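Benzoylformate decarboxylase (Mycobacterium smegmatis, PDB 4Q9D) belongs to the thiamine pyrophosphate-dependent enzymes, whose chain combines N-terminal, central and C-terminal domains, and carries a magnesium ion in the C-terminal one. Local coordinates at residues Pro203-Gly208 / Ala229-Ser234; Glu210-Gly215 / Pro237-Phe242; Ile221-Lys226 / Arg324-Ile329; Pro243-Leu248 / Pro390-Ala395; Gly259-Val264 / Pro285-Pro290. All coordinates share one frame; numbering follows the deposited sequence.

Contact 1. Residues Pro203-Gly208 / Ala229-Ser234; sequences PMLVLG and APVHAS
L205 and V231 lie side by side on neighbouring parallel strands, linked through helix 217-227 by a beta-alpha-beta crossover in the Rossmann-like central domain. The tight part runs from L205 to L207. L205 N donates to P230 O at 2.9 Å, and L205 O accepts from H232 N at 2.8 Å, so both backbone polar atoms of L205 are spent on the 229-234 segment. L207 N then reaches H232 O at 3.0 Å. On the face of L205, L207 and V231 the two methyls of V231 are shared out between the leucines. V231 CG1, set opposite the backbone N by a chi1 of -179°, lies 3.8 Å from L207 CD1, whereas V231 CG2 lies 4.1 Å from L205 CD2. F223 and A224 of helix 217-227 close over L205, and A224 also touches V231. Further along, the pairing slackens: L207 O and S234 N are 4.1 Å apart, and G208 merely passes the CB of S234. The other face carries V206 and the partly exposed H232, with P230 at the strand's entry. There the imidazole is tied to the next strand by ND1, bonded to G251 O, and the M204 and H232 side chains cross at about a right angle, the bent methionine placing SD at the ring edge, 3.5 Å from H232 CD2.

Contact 2. Residues Glu210-Gly215 / Pro237-Phe242; sequences EVDRAG and PDRMSF
A chi1 of -161° turns the D212 carboxylate toward the 237-242 loop, where R239, folded at chi2 (-79°) and chi3 (-66°), presents the edge of its guanidinium. The grip is side-on: R239 NE (3.0 Å) and NH2 (2.8 Å) both take D212 OD2, which lies in the guanidinium plane, while the carboxylate plane stands almost perpendicular. A water bonded to D212 OD2 also accepts from M240 N. The extended R213 holds D238 end-on, with NH1 and NH2 each 2.8 Å from D238 OD2. R239 CG lies over the centre of the R213 guanidinium, and R213 CG over a face of the R239 guanidinium, offset toward its rim. D212 and D238 probably offset the two nearby positive charges, and Q62 OE1 accepts from both R213 NE and R239 NH1. D238 OD1 has a second salt bridge, to R279. D212 N donates to S241 OG at 2.8 Å, and that hydroxyl also bonds to G208 O. Beside it, V211 CB packs tightly on S241 CB at 3.5 Å. Helix 209-213 is pinned to the loop leaving strand 231-233, with V211 against helix 318-328, D212 against W217 of helix 217-227, and R239 against F398 of strand 397-399.

Contact 3. Residues Ile221-Lys226 / Arg324-Ile329; sequences IEFAEK and RLTELI
F223, T326 and K226 carry this helix-to-helix contact. F223 and T326 slide past each other in opposite directions: T326 OG1 comes 3.4 Å from F223 CB, while T326 CA sits at the ring edge, in its plane. The T326 hydroxyl bonds to L322 O, one turn back in its own helix. A chi1 of 179° sends the F223 ring across to the second helix, where CE1 meets L325 CB at 3.5 Å and I329 CD1 at 3.8 Å. The two segments run nearly alongside, 26° apart with their axes 9.0 Å from each other, as layered helices of the Rossmann-like central domain beside its parallel sheet. L325 packs on L190 of helix 187-199. K226 is fully stretched from CG to NZ and runs past I329 in the opposite sense, its CG 3.9 Å from I329 CD1. This extension delivers the ammonium to the C-terminal end of helix 318-328. There K226 NZ donates to T326 O at 2.8 Å and, weakly, to I329 O at 3.0 Å. A positive charge at this end would be expected to interact favourably with the helix dipole. Toward the more exposed side, T326 CG2 rests against the E222 chain, 4.1 Å from its CG.

Contact 4. Residues Pro243-Leu248 / Pro390-Ala395; sequences PEDHPL and PTTHPA
E244 and T391 cross at a slant, and the glutamate side chain and backbone together take hold of one threonine. E244 N donates to T391 O at 2.8 Å, nearly head-on to the carbonyl. In return T391 N donates to E244 OE1 at 2.7 Å, reaching it on the anti side and a little out of the carboxylate plane. With chi1 at -75°, E244 CG stands beside its own backbone N, which carries the carboxylate along the T391 backbone; both backbone polar atoms of the threonine are thereby engaged. The other carboxylate oxygen, OE2, has a weak bond to Y249 OH. At the root of the side chain E244 CB rests 3.7 Å from P390 CB, and R343, bonded to E244 O, also touches P390. Nearer the solvent, D245 and T392 stand at about a right angle, D245 OD2 lying 3.5 Å from the methyl CG2 of T392. The threonine hydroxyl is turned elsewhere: T392 OG1 and H393 ND1 share a hydrogen bond of 3.0 Å. Within 243-248, H246 N bonds to P243 O at 3.2 Å and closes a type I beta turn that puts E244 and D245 at its two central positions. The arrangement is a loop-to-loop junction between domains, joining the central domain to the C-terminal thiamine pyrophosphate-binding domain.

Contact 5. Residues Gly259-Val264 / Pro285-Pro290; sequences GVEQAV and PGEYLP
E261 and V264, on the last turns of helix 257-264 in the Rossmann-like central domain, receive the loop 285-290 that leads toward strand 294-299. One hydrogen bond supplies the polar part. E287 N donates to E261 OE1 at 3.0 Å, almost straight (176°) but coming from above the carboxylate plane (65° out of it). The fully extended E261 chain reaches the G286-E287 backbone, with OE1 also 3.5 Å from G286 CA. The two glutamates lie side by side and point the same way, yet their carboxylates stay apart, E261 OE2 being 5.5 Å from E287 OE2. Apolar packing forms the other part. P290 and the aliphatic stem of E261 run past each other in opposite directions, P290 CB 3.9 Å from E261 CG, and L289 CD2 lies 4.3 Å from V264 CG2. Y288, whose CB points away from the helix, packs on V109 of the second subunit. P290 crosses V264 at about a right angle, with the methyl CG2 of V264 3.6 Å from P290 CD.

Contacts 1, 2, 3 and 5 belong to the central domain, and contact 4 ties it to the C-terminal domain. Contacts 1 and 2 interlock along the chain: strand 203-207 leads into helix 209-213, then strand 231-233 into the 237-242 loop, with centres 13 Å apart and F242 packing on L207. Contact 3 lies over the same sheet, A224 meeting F242. Contact 4, centred about 11 Å from the centre of contact 2, joins it through D212 and A395, and contact 3 through E225 and H246. Contact 5, the outlier about 24 to 26 Å from contacts 2, 3 and 4 between centres, touches contact 1 through M204 and V264. Sheet, helices and domain junction form one network.

Contact 1. Residues Pro203-Gly208 / Ala229-Ser234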
# COMPACT_ATOMS: atom_id res chain seq x y z
N PRO B 203 4.42 -20.60 -39.74
CA PRO B 203 4.69 -19.81 -38.54
C PRO B 203 4.71 -18.32 -38.84
O PRO B 203 4.87 -17.89 -39.98
CB PRO B 203 6.09 -20.28 -38.13
CG PRO B 203 6.74 -20.67 -39.42
CD PRO B 203 5.64 -21.20 -40.31
N MET B 204 4.53 -17.52 -37.80
CA MET B 204 4.73 -16.09 -37.90
C MET B 204 5.54 -15.62 -36.69
O MET B 204 5.36 -16.13 -35.59
CB MET B 204 3.37 -15.36 -37.98
CG MET B 204 3.51 -13.84 -38.15
SD MET B 204 3.40 -12.96 -36.54
CE MET B 204 1.64 -13.19 -36.25
N LEU B 205 6.40 -14.63 -36.90
CA LEU B 205 7.27 -14.16 -35.85
C LEU B 205 6.94 -12.72 -35.50
O LEU B 205 6.75 -11.89 -36.39
CB LEU B 205 8.73 -14.26 -36.32
CG LEU B 205 9.78 -13.72 -35.35
CD1 LEU B 205 9.76 -14.55 -34.05
CD2 LEU B 205 11.16 -13.74 -35.99
N VAL B 206 6.85 -12.43 -34.19
CA VAL B 206 6.67 -11.07 -33.70
C VAL B 206 7.90 -10.69 -32.89
O VAL B 206 8.26 -11.41 -31.96
CB VAL B 206 5.41 -10.91 -32.79
CG1 VAL B 206 5.21 -9.46 -32.40
CG2 VAL B 206 4.15 -11.46 -33.48
N LEU B 207 8.53 -9.58 -33.25
CA LEU B 207 9.70 -9.06 -32.55
C LEU B 207 9.33 -7.71 -31.96
O LEU B 207 9.14 -6.73 -32.69
CB LEU B 207 10.92 -8.93 -33.49
CG LEU B 207 11.51 -10.24 -34.07
CD1 LEU B 207 12.61 -9.97 -35.11
CD2 LEU B 207 12.05 -11.16 -32.96
N GLY B 208 9.24 -7.67 -30.64
CA GLY B 208 8.80 -6.49 -29.91
C GLY B 208 9.94 -5.69 -29.32
O GLY B 208 11.12 -6.00 -29.52
N ALA B 229 9.87 -16.78 -41.87
CA ALA B 229 8.46 -16.43 -41.65
C ALA B 229 8.25 -14.91 -41.74
O ALA B 229 9.20 -14.14 -41.62
CB ALA B 229 7.97 -16.97 -40.28
N PRO B 230 7.01 -14.46 -41.95
CA PRO B 230 6.78 -13.02 -41.86
C PRO B 230 7.06 -12.55 -40.43
O PRO B 230 6.79 -13.27 -39.48
CB PRO B 230 5.29 -12.87 -42.16
CG PRO B 230 4.70 -14.24 -42.12
CD PRO B 230 5.81 -15.22 -42.34
N VAL B 231 7.60 -11.35 -40.31
CA VAL B 231 7.95 -10.77 -39.01
C VAL B 231 7.12 -9.51 -38.76
O VAL B 231 7.28 -8.52 -39.46
CB VAL B 231 9.42 -10.37 -38.98
CG1 VAL B 231 9.78 -9.80 -37.62
CG2 VAL B 231 10.31 -11.58 -39.34
N HIS B 232 6.20 -9.55 -37.77
CA HIS B 232 5.48 -8.36 -37.33
C HIS B 232 6.19 -7.62 -36.21
O HIS B 232 6.97 -8.22 -35.47
CB HIS B 232 4.08 -8.75 -36.85
CG HIS B 232 3.11 -9.01 -37.96
ND1 HIS B 232 2.38 -8.00 -38.56
CD2 HIS B 232 2.71 -10.16 -38.55
CE1 HIS B 232 1.57 -8.52 -39.46
NE2 HIS B 232 1.75 -9.83 -39.48
N ALA B 233 5.92 -6.34 -36.08
CA ALA B 233 6.36 -5.59 -34.91
C ALA B 233 5.18 -5.45 -33.95
O ALA B 233 4.03 -5.73 -34.31
CB ALA B 233 6.88 -4.21 -35.31
N SER B 234 5.45 -4.98 -32.74
CA SER B 234 4.40 -4.67 -31.79
C SER B 234 3.52 -3.55 -32.32
O SER B 234 4.01 -2.64 -33.00
CB SER B 234 5.02 -4.19 -30.45
OG SER B 234 4.02 -3.80 -29.51

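Contact 2. Residues Glu210-Gly215 / Pro237-Phe242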
# COMPACT_ATOMS: atom_id res chain seq x y z
N GLU B 210 11.49 -5.42 -26.52
CA GLU B 210 12.56 -5.97 -25.67
C GLU B 210 13.77 -6.31 -26.49
O GLU B 210 14.90 -6.35 -25.98
CB GLU B 210 12.12 -7.22 -24.92
CG GLU B 210 11.05 -7.00 -23.87
CD GLU B 210 10.78 -8.29 -23.10
OE1 GLU B 210 9.68 -8.84 -23.22
OE2 GLU B 210 11.70 -8.76 -22.40
N VAL B 211 13.55 -6.57 -27.78
CA VAL B 211 14.66 -7.02 -28.64
C VAL B 211 15.65 -5.90 -28.85
O VAL B 211 16.85 -6.07 -28.64
CB VAL B 211 14.12 -7.63 -29.97
CG1 VAL B 211 15.25 -7.97 -30.92
CG2 VAL B 211 13.32 -8.88 -29.65
N ASP B 212 15.15 -4.73 -29.23
CA ASP B 212 16.02 -3.57 -29.38
C ASP B 212 16.68 -3.19 -28.03
O ASP B 212 17.86 -2.88 -27.98
CB ASP B 212 15.25 -2.36 -29.96
CG ASP B 212 16.17 -1.31 -30.55
OD1 ASP B 212 17.15 -1.70 -31.23
OD2 ASP B 212 15.95 -0.09 -30.32
N ARG B 213 15.93 -3.25 -26.93
CA ARG B 213 16.50 -2.90 -25.62
C ARG B 213 17.58 -3.88 -25.18
O ARG B 213 18.48 -3.50 -24.46
CB ARG B 213 15.42 -2.74 -24.55
CG ARG B 213 14.47 -1.60 -24.83
CD ARG B 213 13.62 -1.20 -23.61
NE ARG B 213 12.96 0.09 -23.85
CZ ARG B 213 11.65 0.23 -24.04
NH1 ARG B 213 10.83 -0.82 -24.01
NH2 ARG B 213 11.14 1.44 -24.26
N ALA B 214 17.49 -5.14 -25.62
CA ALA B 214 18.56 -6.09 -25.36
C ALA B 214 19.77 -5.96 -26.31
O ALA B 214 20.74 -6.70 -26.16
CB ALA B 214 18.04 -7.53 -25.36
N GLY B 215 19.73 -5.06 -27.28
CA GLY B 215 20.84 -4.95 -28.24
C GLY B 215 20.81 -6.16 -29.18
O GLY B 215 21.83 -6.57 -29.71
N PRO B 237 4.47 0.63 -30.76
CA PRO B 237 5.81 0.31 -30.29
C PRO B 237 6.45 1.48 -29.56
O PRO B 237 6.32 2.61 -30.03
CB PRO B 237 6.57 0.05 -31.60
CG PRO B 237 5.93 1.02 -32.55
CD PRO B 237 4.46 0.85 -32.22
N ASP B 238 7.10 1.24 -28.41
CA ASP B 238 7.95 2.26 -27.81
C ASP B 238 9.40 2.08 -28.31
O ASP B 238 10.21 2.96 -28.15
CB ASP B 238 7.89 2.26 -26.26
CG ASP B 238 7.92 0.84 -25.65
OD1 ASP B 238 7.33 -0.09 -26.25
OD2 ASP B 238 8.50 0.68 -24.56
N ARG B 239 9.70 0.91 -28.89
CA ARG B 239 10.96 0.68 -29.60
C ARG B 239 10.67 -0.15 -30.85
O ARG B 239 9.64 -0.84 -30.90
CB ARG B 239 12.01 -0.05 -28.73
CG ARG B 239 12.33 0.67 -27.40
CD ARG B 239 13.28 1.85 -27.59
NE ARG B 239 14.57 1.33 -28.01
CZ ARG B 239 15.65 1.22 -27.24
NH1 ARG B 239 15.64 1.63 -25.96
NH2 ARG B 239 16.75 0.70 -27.77
N MET B 240 11.54 -0.04 -31.85
CA MET B 240 11.47 -0.91 -33.03
C MET B 240 12.72 -1.76 -33.13
O MET B 240 13.83 -1.24 -33.01
CB MET B 240 11.25 -0.10 -34.28
CG MET B 240 9.75 0.21 -34.39
SD MET B 240 9.37 1.05 -35.88
CE MET B 240 7.91 2.03 -35.50
N SER B 241 12.53 -3.06 -33.34
CA SER B 241 13.58 -4.04 -33.07
C SER B 241 13.96 -4.83 -34.32
O SER B 241 14.81 -5.73 -34.26
CB SER B 241 13.08 -5.02 -31.99
OG SER B 241 12.80 -4.37 -30.75
N PHE B 242 13.35 -4.52 -35.46
CA PHE B 242 13.60 -5.27 -36.70
C PHE B 242 13.47 -4.29 -37.88
O PHE B 242 12.52 -3.53 -37.92
CB PHE B 242 12.57 -6.39 -36.83
CG PHE B 242 12.74 -7.29 -38.04
CD1 PHE B 242 13.69 -8.31 -38.05
CD2 PHE B 242 11.91 -7.15 -39.16
CE1 PHE B 242 13.83 -9.15 -39.14
CE2 PHE B 242 12.05 -8.00 -40.26
CZ PHE B 242 13.01 -8.99 -40.25
O HOH W 1 13.96 1.34 -31.12

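Contact 3. Residues Ile221-Lys226 / Arg324-Ile329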
# COMPACT_ATOMS: atom_id res chain seq x y z
N ILE B 221 17.39 -10.52 -36.63
CA ILE B 221 17.47 -10.65 -38.08
C ILE B 221 17.96 -12.04 -38.50
O ILE B 221 17.37 -12.69 -39.36
CB ILE B 221 18.42 -9.60 -38.66
CG1 ILE B 221 17.76 -8.21 -38.61
CG2 ILE B 221 18.83 -9.97 -40.12
CD1 ILE B 221 18.76 -7.09 -38.85
N GLU B 222 19.02 -12.50 -37.85
CA GLU B 222 19.58 -13.80 -38.15
C GLU B 222 18.56 -14.92 -37.91
O GLU B 222 18.40 -15.83 -38.73
CB GLU B 222 20.86 -14.03 -37.33
CG GLU B 222 21.56 -15.34 -37.69
CD GLU B 222 22.77 -15.62 -36.80
OE1 GLU B 222 22.86 -15.04 -35.69
OE2 GLU B 222 23.63 -16.42 -37.21
N PHE B 223 17.85 -14.85 -36.79
CA PHE B 223 16.79 -15.82 -36.55
C PHE B 223 15.66 -15.71 -37.57
O PHE B 223 15.15 -16.70 -38.07
CB PHE B 223 16.23 -15.71 -35.13
CG PHE B 223 15.12 -16.69 -34.85
CD1 PHE B 223 15.40 -18.04 -34.67
CD2 PHE B 223 13.81 -16.28 -34.79
CE1 PHE B 223 14.38 -18.96 -34.43
CE2 PHE B 223 12.80 -17.17 -34.53
CZ PHE B 223 13.09 -18.52 -34.37
N ALA B 224 15.23 -14.48 -37.84
CA ALA B 224 14.08 -14.28 -38.71
C ALA B 224 14.41 -14.81 -40.11
O ALA B 224 13.56 -15.42 -40.76
CB ALA B 224 13.71 -12.80 -38.77
N GLU B 225 15.65 -14.59 -40.55
CA GLU B 225 16.06 -15.03 -41.89
C GLU B 225 16.15 -16.55 -42.03
O GLU B 225 15.70 -17.12 -43.02
CB GLU B 225 17.36 -14.35 -42.32
CG GLU B 225 17.14 -12.87 -42.66
CD GLU B 225 18.43 -12.20 -43.11
OE1 GLU B 225 19.46 -12.89 -43.05
OE2 GLU B 225 18.41 -11.00 -43.50
N LYS B 226 16.67 -17.23 -41.01
CA LYS B 226 16.61 -18.68 -40.99
C LYS B 226 15.20 -19.22 -40.97
O LYS B 226 14.87 -20.16 -41.70
CB LYS B 226 17.39 -19.25 -39.82
CG LYS B 226 17.44 -20.78 -39.86
CD LYS B 226 18.51 -21.26 -38.89
CE LYS B 226 18.62 -22.80 -38.89
NZ LYS B 226 19.75 -23.23 -38.04
N ARG B 324 20.22 -18.53 -29.55
CA ARG B 324 20.12 -19.95 -29.29
C ARG B 324 19.09 -20.66 -30.18
O ARG B 324 19.32 -21.75 -30.69
CB ARG B 324 19.85 -20.18 -27.79
CG ARG B 324 19.97 -21.61 -27.36
CD ARG B 324 21.39 -22.17 -27.51
NE ARG B 324 21.35 -23.63 -27.66
CZ ARG B 324 22.26 -24.33 -28.32
NH1 ARG B 324 23.29 -23.71 -28.88
NH2 ARG B 324 22.15 -25.66 -28.42
N LEU B 325 17.94 -20.03 -30.38
CA LEU B 325 16.91 -20.56 -31.25
C LEU B 325 17.42 -20.75 -32.68
O LEU B 325 17.09 -21.73 -33.32
CB LEU B 325 15.69 -19.63 -31.26
CG LEU B 325 14.77 -19.81 -30.05
CD1 LEU B 325 13.70 -18.73 -30.05
CD2 LEU B 325 14.15 -21.21 -30.10
N THR B 326 18.19 -19.79 -33.17
CA THR B 326 18.82 -19.91 -34.47
C THR B 326 19.58 -21.24 -34.57
O THR B 326 19.36 -22.02 -35.50
CB THR B 326 19.79 -18.76 -34.71
OG1 THR B 326 19.05 -17.53 -34.71
CG2 THR B 326 20.48 -18.93 -36.06
N GLU B 327 20.44 -21.50 -33.60
CA GLU B 327 21.15 -22.78 -33.56
C GLU B 327 20.23 -23.97 -33.44
O GLU B 327 20.52 -24.99 -34.04
CB GLU B 327 22.19 -22.79 -32.44
CG GLU B 327 23.28 -21.79 -32.71
CD GLU B 327 24.16 -21.53 -31.50
OE1 GLU B 327 23.85 -22.05 -30.41
OE2 GLU B 327 25.17 -20.79 -31.64
N LEU B 328 19.12 -23.86 -32.72
CA LEU B 328 18.27 -25.03 -32.47
C LEU B 328 17.31 -25.39 -33.60
O LEU B 328 17.03 -26.56 -33.80
CB LEU B 328 17.47 -24.91 -31.17
CG LEU B 328 18.22 -24.79 -29.84
CD1 LEU B 328 17.28 -24.25 -28.77
CD2 LEU B 328 18.75 -26.13 -29.41
N ILE B 329 16.77 -24.40 -34.31
CA ILE B 329 15.78 -24.73 -35.32
C ILE B 329 16.39 -25.30 -36.63
O ILE B 329 17.53 -25.00 -37.00
CB ILE B 329 14.81 -23.55 -35.66
CG1 ILE B 329 15.55 -22.42 -36.36
CG2 ILE B 329 14.09 -23.02 -34.40
CD1 ILE B 329 14.63 -21.56 -37.22

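Contact 4. Residues Pro243-Leu248 / Pro390-Ala395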
# COMPACT_ATOMS: atom_id res chain seq x y z
N PRO B 243 14.41 -4.34 -38.83
CA PRO B 243 14.46 -3.35 -39.93
C PRO B 243 13.17 -3.33 -40.73
O PRO B 243 12.66 -4.37 -41.17
CB PRO B 243 15.68 -3.79 -40.76
CG PRO B 243 15.96 -5.20 -40.37
CD PRO B 243 15.40 -5.43 -38.99
N GLU B 244 12.58 -2.15 -40.85
CA GLU B 244 11.25 -2.06 -41.43
C GLU B 244 11.27 -2.12 -42.97
O GLU B 244 10.21 -2.16 -43.62
CB GLU B 244 10.55 -0.79 -40.92
CG GLU B 244 10.06 -0.87 -39.47
CD GLU B 244 9.15 0.29 -39.14
OE1 GLU B 244 9.65 1.43 -38.97
OE2 GLU B 244 7.92 0.07 -39.12
N ASP B 245 12.47 -2.08 -43.54
CA ASP B 245 12.67 -2.29 -44.98
C ASP B 245 13.06 -3.74 -45.31
O ASP B 245 13.38 -4.03 -46.44
CB ASP B 245 13.75 -1.34 -45.53
CG ASP B 245 15.10 -1.54 -44.85
OD1 ASP B 245 15.16 -2.26 -43.83
OD2 ASP B 245 16.10 -0.96 -45.31
N HIS B 246 13.05 -4.63 -44.32
CA HIS B 246 13.37 -6.04 -44.56
C HIS B 246 12.28 -6.77 -45.34
O HIS B 246 11.09 -6.58 -45.07
CB HIS B 246 13.58 -6.77 -43.22
CG HIS B 246 14.37 -8.03 -43.35
ND1 HIS B 246 13.80 -9.25 -43.66
CD2 HIS B 246 15.70 -8.27 -43.17
CE1 HIS B 246 14.74 -10.18 -43.69
NE2 HIS B 246 15.90 -9.62 -43.38
N PRO B 247 12.68 -7.67 -46.28
CA PRO B 247 11.71 -8.38 -47.14
C PRO B 247 10.72 -9.19 -46.30
O PRO B 247 9.59 -9.41 -46.75
CB PRO B 247 12.58 -9.35 -47.96
CG PRO B 247 13.99 -8.78 -47.87
CD PRO B 247 14.08 -8.05 -46.56
N LEU B 248 11.13 -9.63 -45.11
CA LEU B 248 10.22 -10.41 -44.27
C LEU B 248 9.27 -9.55 -43.43
O LEU B 248 8.35 -10.08 -42.80
CB LEU B 248 11.00 -11.36 -43.37
CG LEU B 248 11.73 -12.55 -44.01
CD1 LEU B 248 12.44 -13.32 -42.90
CD2 LEU B 248 10.79 -13.46 -44.77
N PRO B 390 10.45 4.53 -42.26
CA PRO B 390 10.73 3.20 -41.71
C PRO B 390 11.99 3.24 -40.86
O PRO B 390 12.94 3.98 -41.17
CB PRO B 390 10.97 2.32 -42.94
CG PRO B 390 11.32 3.31 -44.07
CD PRO B 390 10.51 4.55 -43.74
N THR B 391 11.99 2.46 -39.79
CA THR B 391 13.17 2.37 -38.94
C THR B 391 14.08 1.29 -39.51
O THR B 391 13.66 0.13 -39.66
CB THR B 391 12.76 1.96 -37.53
OG1 THR B 391 11.84 2.92 -37.03
CG2 THR B 391 13.98 1.88 -36.61
N THR B 392 15.33 1.66 -39.80
CA THR B 392 16.24 0.73 -40.47
C THR B 392 17.51 0.52 -39.66
O THR B 392 18.36 -0.24 -40.07
CB THR B 392 16.59 1.25 -41.90
OG1 THR B 392 17.16 2.56 -41.80
CG2 THR B 392 15.33 1.35 -42.76
N HIS B 393 17.65 1.19 -38.51
CA HIS B 393 18.80 0.97 -37.64
C HIS B 393 18.36 0.64 -36.20
O HIS B 393 17.29 1.07 -35.75
CB HIS B 393 19.70 2.20 -37.63
CG HIS B 393 20.35 2.50 -38.95
ND1 HIS B 393 19.63 2.79 -40.09
CD2 HIS B 393 21.65 2.58 -39.30
CE1 HIS B 393 20.46 3.01 -41.09
NE2 HIS B 393 21.69 2.89 -40.64
N PRO B 394 19.20 -0.09 -35.46
CA PRO B 394 18.85 -0.34 -34.05
C PRO B 394 18.89 0.94 -33.22
O PRO B 394 19.54 1.91 -33.59
CB PRO B 394 19.91 -1.35 -33.58
CG PRO B 394 21.11 -1.06 -34.48
CD PRO B 394 20.50 -0.69 -35.84
N ALA B 395 18.16 0.93 -32.11
CA ALA B 395 18.17 2.06 -31.17
C ALA B 395 17.93 3.40 -31.86
O ALA B 395 18.58 4.38 -31.54
CB ALA B 395 19.48 2.07 -30.36

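Contact 5. Residues Gly259-Val264 / Pro285-Pro290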
# COMPACT_ATOMS: atom_id res chain seq x y z
N GLY B 259 -8.78 -7.63 -34.40
CA GLY B 259 -7.81 -7.38 -35.46
C GLY B 259 -6.63 -8.34 -35.46
O GLY B 259 -6.21 -8.87 -36.49
N VAL B 260 -6.06 -8.56 -34.28
CA VAL B 260 -4.99 -9.54 -34.13
C VAL B 260 -5.48 -10.96 -34.44
O VAL B 260 -4.77 -11.72 -35.11
CB VAL B 260 -4.35 -9.49 -32.73
CG1 VAL B 260 -3.39 -10.66 -32.53
CG2 VAL B 260 -3.62 -8.15 -32.53
N GLU B 261 -6.68 -11.30 -33.97
CA GLU B 261 -7.28 -12.59 -34.30
C GLU B 261 -7.27 -12.85 -35.82
O GLU B 261 -6.81 -13.89 -36.27
CB GLU B 261 -8.73 -12.70 -33.77
CG GLU B 261 -9.39 -14.03 -34.24
CD GLU B 261 -10.86 -14.21 -33.82
OE1 GLU B 261 -11.49 -13.27 -33.30
OE2 GLU B 261 -11.37 -15.33 -34.01
N GLN B 262 -7.78 -11.88 -36.59
CA GLN B 262 -7.79 -11.98 -38.05
C GLN B 262 -6.39 -11.97 -38.65
O GLN B 262 -6.15 -12.66 -39.63
CB GLN B 262 -8.64 -10.85 -38.67
CG GLN B 262 -10.11 -10.94 -38.29
CD GLN B 262 -10.96 -9.78 -38.85
OE1 GLN B 262 -10.53 -9.06 -39.76
NE2 GLN B 262 -12.15 -9.60 -38.31
N ALA B 263 -5.46 -11.22 -38.07
CA ALA B 263 -4.11 -11.17 -38.65
C ALA B 263 -3.34 -12.48 -38.43
O ALA B 263 -2.48 -12.83 -39.23
CB ALA B 263 -3.31 -10.00 -38.10
N VAL B 264 -3.63 -13.19 -37.35
CA VAL B 264 -2.86 -14.40 -37.08
C VAL B 264 -3.56 -15.69 -37.56
O VAL B 264 -2.96 -16.76 -37.52
CB VAL B 264 -2.47 -14.55 -35.57
CG1 VAL B 264 -1.82 -13.23 -35.01
CG2 VAL B 264 -3.69 -14.98 -34.78
N PRO B 285 -14.25 -6.78 -29.81
CA PRO B 285 -14.33 -8.15 -29.29
C PRO B 285 -13.95 -9.21 -30.33
O PRO B 285 -14.20 -9.05 -31.53
CB PRO B 285 -15.79 -8.29 -28.81
CG PRO B 285 -16.54 -7.19 -29.47
CD PRO B 285 -15.55 -6.08 -29.78
N GLY B 286 -13.33 -10.28 -29.84
CA GLY B 286 -12.92 -11.41 -30.65
C GLY B 286 -12.36 -12.50 -29.76
O GLY B 286 -12.57 -12.50 -28.54
N GLU B 287 -11.62 -13.43 -30.35
CA GLU B 287 -10.91 -14.46 -29.63
C GLU B 287 -9.47 -13.98 -29.54
O GLU B 287 -8.92 -13.52 -30.54
CB GLU B 287 -10.94 -15.79 -30.40
CG GLU B 287 -12.35 -16.31 -30.69
CD GLU B 287 -13.16 -16.46 -29.43
OE1 GLU B 287 -12.64 -17.05 -28.46
OE2 GLU B 287 -14.31 -15.96 -29.39
N TYR B 288 -8.86 -14.09 -28.36
CA TYR B 288 -7.44 -13.78 -28.22
C TYR B 288 -6.64 -14.51 -29.28
O TYR B 288 -5.78 -13.91 -29.94
CB TYR B 288 -6.95 -14.15 -26.81
CG TYR B 288 -7.52 -13.23 -25.75
CD1 TYR B 288 -7.25 -11.87 -25.80
CD2 TYR B 288 -8.33 -13.72 -24.72
CE1 TYR B 288 -7.77 -10.99 -24.86
CE2 TYR B 288 -8.86 -12.83 -23.75
CZ TYR B 288 -8.56 -11.48 -23.83
OH TYR B 288 -9.09 -10.58 -22.92
N LEU B 289 -6.93 -15.80 -29.45
CA LEU B 289 -6.27 -16.63 -30.45
C LEU B 289 -7.32 -17.47 -31.11
O LEU B 289 -8.03 -18.21 -30.44
CB LEU B 289 -5.33 -17.63 -29.80
CG LEU B 289 -3.83 -17.51 -29.76
CD1 LEU B 289 -3.24 -18.88 -29.35
CD2 LEU B 289 -3.26 -17.00 -31.05
N PRO B 290 -7.39 -17.41 -32.44
CA PRO B 290 -8.34 -18.28 -33.15
C PRO B 290 -7.93 -19.76 -33.10
O PRO B 290 -6.73 -20.08 -33.18
CB PRO B 290 -8.28 -17.76 -34.59
CG PRO B 290 -6.87 -17.17 -34.70
CD PRO B 290 -6.53 -16.63 -33.34